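Putative esterase (PDB 2RAU) binds calcium and probably acts as a lipase of the alpha/beta-hydrolase clan. Local coordinates at residues A[8-13]-A[23-28]. Sequence-based numbering, arbitrary orientation.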
loop_
_atom_site.group_PDB
_atom_site.type_symbol
_atom_site.label_atom_id
_atom_site.label_comp_id
_atom_site.label_asym_id
_atom_site.label_seq_id
_atom_site.Cartn_x
_atom_site.Cartn_y
_atom_site.Cartn_z
ATOM N N ILE A 8 11.573 -5.318 18.950
ATOM C CA ILE A 8 10.584 -4.297 19.189
ATOM C C ILE A 8 11.267 -2.951 19.124
ATOM O O ILE A 8 12.333 -2.758 19.682
ATOM C CB ILE A 8 9.807 -4.511 20.516
ATOM C CG1 ILE A 8 8.627 -3.540 20.638
ATOM C CG2 ILE A 8 10.674 -4.284 21.689
ATOM C CD1 ILE A 8 7.308 -4.085 20.204
ATOM N N VAL A 9 10.657 -2.027 18.391
ATOM C CA VAL A 9 11.136 -0.664 18.286
ATOM C C VAL A 9 10.149 0.387 18.830
ATOM O O VAL A 9 10.562 1.446 19.215
ATOM C CB VAL A 9 11.628 -0.346 16.842
ATOM C CG1 VAL A 9 12.780 -1.273 16.485
ATOM C CG2 VAL A 9 10.560 -0.492 15.873
ATOM N N LYS A 10 8.858 0.088 18.874
ATOM C CA LYS A 10 7.867 0.951 19.481
ATOM C C LYS A 10 6.899 0.033 20.173
ATOM O O LYS A 10 6.333 -0.835 19.547
ATOM C CB LYS A 10 7.140 1.792 18.446
ATOM C CG LYS A 10 6.335 2.861 19.065
ATOM C CD LYS A 10 6.223 4.075 18.182
ATOM C CE LYS A 10 5.096 3.977 17.240
ATOM N NZ LYS A 10 4.851 5.306 16.583
ATOM N N ARG A 11 6.679 0.265 21.463
ATOM C CA ARG A 11 5.803 -0.568 22.254
ATOM C C ARG A 11 4.587 0.180 22.800
ATOM O O ARG A 11 4.717 1.186 23.439
ATOM C CB ARG A 11 6.595 -1.117 23.425
ATOM C CG ARG A 11 5.901 -2.293 24.154
ATOM C CD ARG A 11 6.662 -2.631 25.481
ATOM N NE ARG A 11 8.086 -2.266 25.349
ATOM C CZ ARG A 11 9.102 -3.116 25.131
ATOM N NH1 ARG A 11 8.916 -4.447 25.083
ATOM N NH2 ARG A 11 10.337 -2.623 24.992
ATOM N N GLU A 12 3.403 -0.317 22.515
ATOM C CA GLU A 12 2.172 0.209 23.065
ATOM C C GLU A 12 1.999 1.724 22.955
ATOM O O GLU A 12 1.641 2.412 23.923
ATOM C CB GLU A 12 2.076 -0.245 24.521
ATOM C CG GLU A 12 1.975 -1.740 24.637
ATOM C CD GLU A 12 0.600 -2.224 24.245
ATOM O OE1 GLU A 12 -0.354 -1.906 25.007
ATOM O OE2 GLU A 12 0.463 -2.908 23.196
ATOM N N ALA A 13 2.234 2.237 21.769
ATOM C CA ALA A 13 2.193 3.653 21.545
ATOM C C ALA A 13 0.831 4.118 21.001
ATOM O O ALA A 13 0.437 3.732 19.895
ATOM C CB ALA A 13 3.288 4.033 20.580
ATOM N N GLU A 23 -0.307 1.246 18.827
ATOM C CA GLU A 23 0.611 0.718 17.830
ATOM C C GLU A 23 1.836 0.049 18.457
ATOM O O GLU A 23 2.383 0.516 19.431
ATOM C CB GLU A 23 1.055 1.883 16.944
ATOM C CG GLU A 23 1.845 1.502 15.716
ATOM C CD GLU A 23 2.346 2.688 14.903
ATOM O OE1 GLU A 23 2.469 3.825 15.443
ATOM O OE2 GLU A 23 2.652 2.471 13.717
ATOM N N ASN A 24 2.236 -1.077 17.867
ATOM C CA ASN A 24 3.487 -1.738 18.152
ATOM C C ASN A 24 4.246 -1.847 16.837
ATOM O O ASN A 24 3.647 -2.038 15.797
ATOM C CB ASN A 24 3.242 -3.095 18.791
ATOM C CG ASN A 24 2.756 -2.950 20.230
ATOM O OD1 ASN A 24 3.550 -2.755 21.110
ATOM N ND2 ASN A 24 1.437 -2.918 20.434
ATOM N N ILE A 25 5.553 -1.666 16.887
ATOM C CA ILE A 25 6.397 -1.797 15.706
ATOM C C ILE A 25 7.620 -2.679 16.050
ATOM O O ILE A 25 8.276 -2.479 17.063
ATOM C CB ILE A 25 6.925 -0.458 15.164
ATOM C CG1 ILE A 25 5.793 0.563 14.965
ATOM C CG2 ILE A 25 7.657 -0.672 13.888
ATOM C CD1 ILE A 25 6.267 1.937 14.548
ATOM N N TRP A 26 7.891 -3.620 15.159
ATOM C CA TRP A 26 9.070 -4.456 15.219
ATOM C C TRP A 26 9.813 -4.312 13.934
ATOM O O TRP A 26 9.238 -4.089 12.884
ATOM C CB TRP A 26 8.716 -5.921 15.373
ATOM C CG TRP A 26 7.947 -6.283 16.579
ATOM C CD1 TRP A 26 8.437 -6.785 17.736
ATOM C CD2 TRP A 26 6.525 -6.219 16.742
ATOM N NE1 TRP A 26 7.420 -7.056 18.605
ATOM C CE2 TRP A 26 6.234 -6.710 18.029
ATOM C CE3 TRP A 26 5.475 -5.838 15.914
ATOM C CZ2 TRP A 26 4.957 -6.802 18.518
ATOM C CZ3 TRP A 26 4.198 -5.941 16.402
ATOM C CH2 TRP A 26 3.949 -6.422 17.698
ATOM N N LYS A 27 11.103 -4.548 14.029
ATOM C CA LYS A 27 12.020 -4.454 12.906
ATOM C C LYS A 27 12.874 -5.734 12.785
ATOM O O LYS A 27 13.259 -6.345 13.808
ATOM C CB LYS A 27 12.928 -3.299 13.237
ATOM C CG LYS A 27 13.864 -2.900 12.230
ATOM C CD LYS A 27 14.735 -1.745 12.796
ATOM C CE LYS A 27 14.431 -0.483 12.150
ATOM N NZ LYS A 27 15.514 0.529 12.443
HETATM N N MSE A 28 13.172 -6.138 11.547
HETATM C CA MSE A 28 14.036 -7.279 11.300
HETATM C C MSE A 28 15.101 -6.927 10.265
HETATM O O MSE A 28 14.796 -6.459 9.192
HETATM C CB MSE A 28 13.263 -8.464 10.754
HETATM C CG MSE A 28 14.130 -9.695 10.406
HETATM SE SE MSE A 28 13.036 -11.182 9.773
HETATM C CE MSE A 28 12.535 -11.840 11.525
#
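Ile-25 O accepts two backbone hydrogen bonds from the edge strand. Val-9 N lies 2.8 Å from Ile-25 O, and Lys-10 N makes the longer bond, at 3.2 Å. Both donors come from the same face of the carbonyl plane. Val-9 and Lys-10 thus share one partner, which is a classic beta bulge. Ile-25 N in turn donates to Lys-10 O.

A second bulge, of the G1 type, sets Glu-12 and Ala-13 opposite Glu-23. Glu-12 N turns to the Asn-24 side chain and meets OD1 at 2.8 Å, from above the amide plane. Asn-24 ND2 donates to Glu-12 OE2 on its anti side, at 2.9 Å. The Glu-12 chain bends at CB-CG (chi2 -75°), which brings its carboxylate back to the amide, the two planes 25° apart. With an alanine at Asn-24, Glu-12 N would probably lose its acceptor and the Glu-12 carboxylate would be free to swing.

The bulges turn the chain where strands 7-11 and 13-15 pair with strand 21-29, at the antiparallel end of the mixed central sheet; strand 21-29 also pairs with 37-45. On one face, Ile-8 CD1 sits over the five-membered ring of Trp-26, 3.7 Å from its centroid, a CH-pi contact. On the other, Lys-10 NZ forms a salt bridge with Glu-23 OE1, 3.0 Å away, though its hydrogen bond there is weak, while Glu-23 OE2 is hydrogen-bonded to His-41. Val-9 CG2 packs on Ile-25 CG2 at 3.5 Å.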